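Local coordinates for transcription termination factor FttA (Pyrococcus horikoshii, PDB 3AF6), which binds two zinc ions and probably cleaves single-stranded RNA, terminating transcription by cutting the transcript as it leaves RNA polymerase, at residues I252-A257 and I278-P283; I335-H340 and A349-H354. All coordinates share one frame; numbering follows the deposited sequence.

How the contacts relate
Both contacts are buried, and they belong to the two facing sheets of the metallo-beta-lactamase fold. Contact 1, about 5 Å from the centre of the chain (centre to centre), pairs parallel strands of one sheet and runs on into the zinc-binding loop; contact 2 is an antiparallel hairpin of the other. Their centres lie about 11 Å apart. The interface between the sheets is mainly apolar: CG2 of Ile-253 meets CG2 of Val-351 at 3.6 Å, and Tyr-279 packs on Leu-337. Near the zinc loop Ala-349 N probably bonds Thr-255 O at 2.7 Å. Side-chain polarity appears at the margins, as a zinc ligand in contact 1 and as histidines, a threonine and an arginine on the far face of contact 2.

Contact 1 of 2, residues I252-A257 and I278-P283; sequences IIITHA and IYTTPP. With ZN (zinc ion), chain I.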
loop_
_atom_site.group_PDB
_atom_site.type_symbol
_atom_site.label_atom_id
_atom_site.label_comp_id
_atom_site.label_asym_id
_atom_site.label_seq_id
_atom_site.Cartn_x
_atom_site.Cartn_y
_atom_site.Cartn_z
ATOM N N ILE A 252 2.449 -8.490 11.006
ATOM C CA ILE A 252 3.121 -8.216 9.744
ATOM C C ILE A 252 2.725 -6.775 9.385
ATOM O O ILE A 252 1.590 -6.366 9.603
ATOM C CB ILE A 252 2.658 -9.171 8.622
ATOM C CG1 ILE A 252 3.037 -10.616 8.974
ATOM C CG2 ILE A 252 3.311 -8.772 7.307
ATOM C CD1 ILE A 252 2.574 -11.669 7.959
ATOM N N ILE A 253 3.660 -5.996 8.866
ATOM C CA ILE A 253 3.355 -4.626 8.486
ATOM C C ILE A 253 3.769 -4.457 7.034
ATOM O O ILE A 253 4.820 -4.963 6.634
ATOM C CB ILE A 253 4.151 -3.618 9.343
ATOM C CG1 ILE A 253 3.999 -3.972 10.822
ATOM C CG2 ILE A 253 3.659 -2.202 9.079
ATOM C CD1 ILE A 253 4.823 -3.116 11.741
ATOM N N ILE A 254 2.965 -3.754 6.244
ATOM C CA ILE A 254 3.320 -3.550 4.849
ATOM C C ILE A 254 3.535 -2.070 4.527
ATOM O O ILE A 254 2.644 -1.254 4.753
ATOM C CB ILE A 254 2.234 -4.126 3.922
ATOM C CG1 ILE A 254 1.985 -5.607 4.270
ATOM C CG2 ILE A 254 2.650 -3.959 2.466
ATOM C CD1 ILE A 254 3.237 -6.513 4.255
ATOM N N THR A 255 4.713 -1.727 3.999
ATOM C CA THR A 255 5.035 -0.343 3.645
ATOM C C THR A 255 4.175 0.159 2.480
ATOM O O THR A 255 3.669 1.291 2.513
ATOM C CB THR A 255 6.518 -0.183 3.243
ATOM O OG1 THR A 255 6.783 -0.935 2.054
ATOM C CG2 THR A 255 7.421 -0.665 4.350
ATOM N N HIS A 256 4.044 -0.660 1.435
ATOM C CA HIS A 256 3.220 -0.293 0.295
ATOM C C HIS A 256 2.790 -1.482 -0.548
ATOM O O HIS A 256 3.319 -2.583 -0.418
ATOM C CB HIS A 256 3.878 0.784 -0.564
ATOM C CG HIS A 256 5.076 0.328 -1.336
ATOM N ND1 HIS A 256 6.325 0.195 -0.766
ATOM C CD2 HIS A 256 5.235 0.066 -2.655
ATOM C CE1 HIS A 256 7.203 -0.118 -1.702
ATOM N NE2 HIS A 256 6.567 -0.202 -2.858
ATOM N N ALA A 257 1.821 -1.248 -1.416
ATOM C CA ALA A 257 1.220 -2.295 -2.220
ATOM C C ALA A 257 1.994 -3.122 -3.248
ATOM O O ALA A 257 1.545 -4.218 -3.588
ATOM C CB ALA A 257 -0.022 -1.733 -2.873
ATOM N N ILE A 278 -2.356 -8.044 10.103
ATOM C CA ILE A 278 -1.509 -7.402 9.098
ATOM C C ILE A 278 -1.868 -5.922 9.143
ATOM O O ILE A 278 -2.997 -5.556 8.828
ATOM C CB ILE A 278 -1.804 -7.872 7.675
ATOM C CG1 ILE A 278 -1.654 -9.390 7.561
ATOM C CG2 ILE A 278 -0.862 -7.165 6.713
ATOM C CD1 ILE A 278 -2.082 -9.926 6.202
ATOM N N TYR A 279 -0.927 -5.071 9.538
ATOM C CA TYR A 279 -1.201 -3.638 9.606
ATOM C C TYR A 279 -0.710 -2.915 8.368
ATOM O O TYR A 279 0.388 -3.178 7.887
ATOM C CB TYR A 279 -0.541 -3.028 10.832
ATOM C CG TYR A 279 -1.039 -3.603 12.123
ATOM C CD1 TYR A 279 -0.369 -4.662 12.748
ATOM C CD2 TYR A 279 -2.219 -3.133 12.697
ATOM C CE1 TYR A 279 -0.869 -5.240 13.914
ATOM C CE2 TYR A 279 -2.728 -3.696 13.856
ATOM C CZ TYR A 279 -2.055 -4.747 14.458
ATOM O OH TYR A 279 -2.582 -5.305 15.590
ATOM N N THR A 280 -1.525 -1.993 7.861
ATOM C CA THR A 280 -1.163 -1.219 6.680
ATOM C C THR A 280 -2.154 -0.047 6.483
ATOM O O THR A 280 -3.199 -0.009 7.146
ATOM C CB THR A 280 -1.146 -2.146 5.443
ATOM O OG1 THR A 280 -0.501 -1.478 4.358
ATOM C CG2 THR A 280 -2.554 -2.523 5.032
ATOM N N THR A 281 -1.834 0.917 5.611
ATOM C CA THR A 281 -2.767 2.030 5.377
ATOM C C THR A 281 -3.895 1.473 4.518
ATOM O O THR A 281 -3.676 0.566 3.724
ATOM C CB THR A 281 -2.118 3.237 4.637
ATOM O OG1 THR A 281 -1.718 2.852 3.318
ATOM C CG2 THR A 281 -0.909 3.744 5.401
ATOM N N PRO A 282 -5.121 2.006 4.669
ATOM C CA PRO A 282 -6.263 1.515 3.881
ATOM C C PRO A 282 -5.968 1.389 2.391
ATOM O O PRO A 282 -6.233 0.348 1.789
ATOM C CB PRO A 282 -7.359 2.533 4.188
ATOM C CG PRO A 282 -7.035 2.939 5.614
ATOM C CD PRO A 282 -5.528 3.120 5.548
ATOM N N PRO A 283 -5.413 2.444 1.772
ATOM C CA PRO A 283 -5.107 2.369 0.338
ATOM C C PRO A 283 -4.175 1.196 -0.010
ATOM O O PRO A 283 -4.298 0.589 -1.071
ATOM C CB PRO A 283 -4.465 3.729 0.052
ATOM C CG PRO A 283 -5.132 4.621 1.022
ATOM C CD PRO A 283 -5.152 3.801 2.287
HETATM ZN ZN ZN I . 7.433 0.211 -4.888
HETATM O O HOH W 1 0.816 1.324 3.786
#
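Two backbone hydrogen bonds, in parallel register, tie Ile-252 and Ile-254 to the two sides of the Tyr-279 backbone. Tyr-279 N gives its proton to Ile-252 O at 2.8 Å, and Ile-254 N returns one to Tyr-279 O at 3.1 Å, so that a single tyrosine is gripped through both its N-H and its carbonyl. Weaker CA-H...O contacts from Ile-278 to Ile-252 O and from Ile-253 to Tyr-279 O reinforce the same two acceptors.

The apolar contacts lie beside this ladder. Ile-254 lies alongside Ile-278, their ends in the same direction, with CG1 of the first 4.1 Å from CG2 of the second. That methyl branch of Ile-278 stands anti to its own backbone N (CG1 has chi1 -57°), which brings it beside the neighbouring strand. Ile-253 and Tyr-279 emerge on the other face, where Leu-337 of the second sheet packs against both. Branched aliphatic chains such as Ile-253 and Leu-337 suit a sandwich interior, while Tyr-279 brings a large ring and meets Leu-337 through its CB.

Strands 251-253 and 278-280 are neighbours in the mixed sheet that forms one half of the metallo-beta-lactamase fold, and the loop following the first carries zinc ligands. His-256 NE2 binds zinc at 2.2 Å, in a site completed by His-258, His-344 and Asp-367. Its ND1 donates to Thr-255 OG1 at 3.1 Å, tilted 29° out of the ring plane, making the threonine a second-shell support.

Where the segments diverge, a water bridges Thr-255 O and Thr-281 N, accepting from the latter. Thr-281 is the N-cap of helix 282-301: its short hydroxyl side chain lets OG1 cap a first-turn backbone N and also hydrogen-bond with Gly-347 O.

Contact 2 of 2, residues I335-H340 and A349-H354; sequences IRLTLH and AIVHLH
Arg-336 and His-354 are paired through the backbone, and their side chains lie alongside each other. Arg-336 N donates to His-354 O at 2.7 Å, and His-354 N returns a nearly straight bond to Arg-336 O (2.9 Å, 175° at the hydrogen). The pairs Thr-338 with His-352 and His-340 with Ile-350 repeat this two-way exchange, giving six backbone bonds in all.

On the face bearing these residues, a water donates to Arg-336 O and also bonds Thr-338 OG1 and His-352 ND1, the latter two at 2.8 Å each, tying three polar groups together. With CG anti to the backbone N (chi1 -179°), the His-352 ring turns away from strand 335-341, and its NE2 reaches Arg-385 O. The Arg-336 guanidinium lies beside the His-354 ring, the two planes 35° apart, with NE near the ring plane at the CD2 edge. Its charge is met by Glu-183 and Asp-330, and NE bonds a modified group of the bound chain, probably the RNA analog; ND1 of His-354 is hydrogen-bonded with Asn-361.

Strands 335-341 and 349-355 form an antiparallel beta hairpin in the second sheet of the metallo-beta-lactamase fold, their local axes 4.6 Å apart. The loop joining them carries the zinc ligand His-344.

The opposite face is aliphatic and packs on strand 251-253. CD1 of Leu-337 touches CG1 of Val-351 (3.5 Å) and CD2 of Leu-353, while CD2 of Leu-339 meets CG2 of Val-351 at 3.6 Å, those two side chains lying side by side. Leucines and valine suit this buried surface because their branches interlock and bring no polar group into it; Ile-253 rests on Leu-339 and Leu-353. Nearer the loop, the small Ala-349 sets its CB against CB of Leu-339 at 3.9 Å.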
loop_
_atom_site.group_PDB
_atom_site.type_symbol
_atom_site.label_atom_id
_atom_site.label_comp_id
_atom_site.label_asym_id
_atom_site.label_seq_id
_atom_site.Cartn_x
_atom_site.Cartn_y
_atom_site.Cartn_z
ATOM N N ILE A 335 6.037 -3.171 21.572
ATOM C CA ILE A 335 6.210 -2.512 20.282
ATOM C C ILE A 335 5.018 -1.644 19.945
ATOM O O ILE A 335 3.886 -2.113 19.966
ATOM C CB ILE A 335 6.377 -3.531 19.127
ATOM C CG1 ILE A 335 7.682 -4.316 19.291
ATOM C CG2 ILE A 335 6.364 -2.806 17.785
ATOM C CD1 ILE A 335 7.916 -5.335 18.200
ATOM N N ARG A 336 5.272 -0.380 19.624
ATOM C CA ARG A 336 4.204 0.540 19.255
ATOM C C ARG A 336 4.422 1.030 17.831
ATOM O O ARG A 336 5.499 1.524 17.479
ATOM C CB ARG A 336 4.160 1.726 20.209
ATOM C CG ARG A 336 2.907 1.772 21.054
ATOM C CD ARG A 336 2.750 3.139 21.655
ATOM N NE ARG A 336 3.752 3.383 22.683
ATOM C CZ ARG A 336 3.736 2.807 23.878
ATOM N NH1 ARG A 336 2.765 1.960 24.185
ATOM N NH2 ARG A 336 4.685 3.074 24.761
ATOM N N LEU A 337 3.381 0.898 17.019
ATOM C CA LEU A 337 3.438 1.273 15.612
ATOM C C LEU A 337 2.793 2.590 15.229
ATOM O O LEU A 337 1.757 2.981 15.761
ATOM C CB LEU A 337 2.800 0.169 14.761
ATOM C CG LEU A 337 2.639 0.435 13.261
ATOM C CD1 LEU A 337 3.997 0.379 12.560
ATOM C CD2 LEU A 337 1.698 -0.609 12.669
ATOM N N THR A 338 3.430 3.260 14.283
ATOM C CA THR A 338 2.939 4.505 13.730
ATOM C C THR A 338 3.431 4.479 12.291
ATOM O O THR A 338 4.592 4.161 12.043
ATOM C CB THR A 338 3.539 5.762 14.407
ATOM O OG1 THR A 338 3.322 5.712 15.819
ATOM C CG2 THR A 338 2.865 7.019 13.855
ATOM N N LEU A 339 2.545 4.792 11.352
ATOM C CA LEU A 339 2.903 4.830 9.940
ATOM C C LEU A 339 2.941 6.291 9.500
ATOM O O LEU A 339 2.137 7.110 9.958
ATOM C CB LEU A 339 1.869 4.075 9.106
ATOM C CG LEU A 339 1.677 2.585 9.379
ATOM C CD1 LEU A 339 0.575 2.058 8.451
ATOM C CD2 LEU A 339 2.988 1.837 9.159
ATOM N N HIS A 340 3.879 6.611 8.615
ATOM C CA HIS A 340 4.032 7.966 8.109
ATOM C C HIS A 340 4.138 7.927 6.592
ATOM O O HIS A 340 4.477 6.896 6.001
ATOM C CB HIS A 340 5.291 8.618 8.692
ATOM C CG HIS A 340 5.201 8.906 10.158
ATOM N ND1 HIS A 340 4.304 9.812 10.685
ATOM C CD2 HIS A 340 5.888 8.403 11.210
ATOM C CE1 HIS A 340 4.442 9.852 11.997
ATOM N NE2 HIS A 340 5.397 9.007 12.343
ATOM N N ALA A 349 3.900 3.936 3.126
ATOM C CA ALA A 349 4.256 4.375 4.462
ATOM C C ALA A 349 5.659 4.042 4.928
ATOM O O ALA A 349 6.243 3.037 4.540
ATOM C CB ALA A 349 3.256 3.808 5.472
ATOM N N ILE A 350 6.198 4.920 5.765
ATOM C CA ILE A 350 7.481 4.681 6.381
ATOM C C ILE A 350 6.967 4.060 7.672
ATOM O O ILE A 350 6.025 4.586 8.266
ATOM C CB ILE A 350 8.218 5.993 6.703
ATOM C CG1 ILE A 350 8.688 6.645 5.398
ATOM C CG2 ILE A 350 9.387 5.718 7.667
ATOM C CD1 ILE A 350 9.325 8.017 5.580
ATOM N N VAL A 351 7.543 2.935 8.084
ATOM C CA VAL A 351 7.099 2.267 9.301
ATOM C C VAL A 351 7.972 2.653 10.479
ATOM O O VAL A 351 9.189 2.523 10.420
ATOM C CB VAL A 351 7.124 0.743 9.131
ATOM C CG1 VAL A 351 6.838 0.062 10.456
ATOM C CG2 VAL A 351 6.092 0.335 8.098
ATOM N N HIS A 352 7.348 3.132 11.549
ATOM C CA HIS A 352 8.089 3.546 12.738
ATOM C C HIS A 352 7.759 2.647 13.917
ATOM O O HIS A 352 6.595 2.480 14.286
ATOM C CB HIS A 352 7.772 5.009 13.086
ATOM C CG HIS A 352 8.517 5.526 14.280
ATOM N ND1 HIS A 352 8.133 5.254 15.579
ATOM C CD2 HIS A 352 9.650 6.262 14.370
ATOM C CE1 HIS A 352 9.000 5.794 16.415
ATOM N NE2 HIS A 352 9.931 6.412 15.707
ATOM N N LEU A 353 8.788 2.061 14.510
ATOM C CA LEU A 353 8.560 1.187 15.641
ATOM C C LEU A 353 9.167 1.749 16.912
ATOM O O LEU A 353 10.377 1.975 17.013
ATOM C CB LEU A 353 9.112 -0.219 15.370
ATOM C CG LEU A 353 8.457 -0.999 14.229
ATOM C CD1 LEU A 353 9.015 -2.420 14.200
ATOM C CD2 LEU A 353 6.940 -1.033 14.422
ATOM N N HIS A 354 8.285 1.997 17.867
ATOM C CA HIS A 354 8.654 2.498 19.174
ATOM C C HIS A 354 8.717 1.228 20.028
ATOM O O HIS A 354 7.677 0.663 20.372
ATOM C CB HIS A 354 7.559 3.457 19.661
ATOM C CG HIS A 354 7.689 3.854 21.095
ATOM N ND1 HIS A 354 8.817 4.458 21.602
ATOM C CD2 HIS A 354 6.835 3.718 22.135
ATOM C CE1 HIS A 354 8.650 4.679 22.893
ATOM N NE2 HIS A 354 7.457 4.241 23.241
HETATM O O HOH W 2 5.691 4.640 16.911
#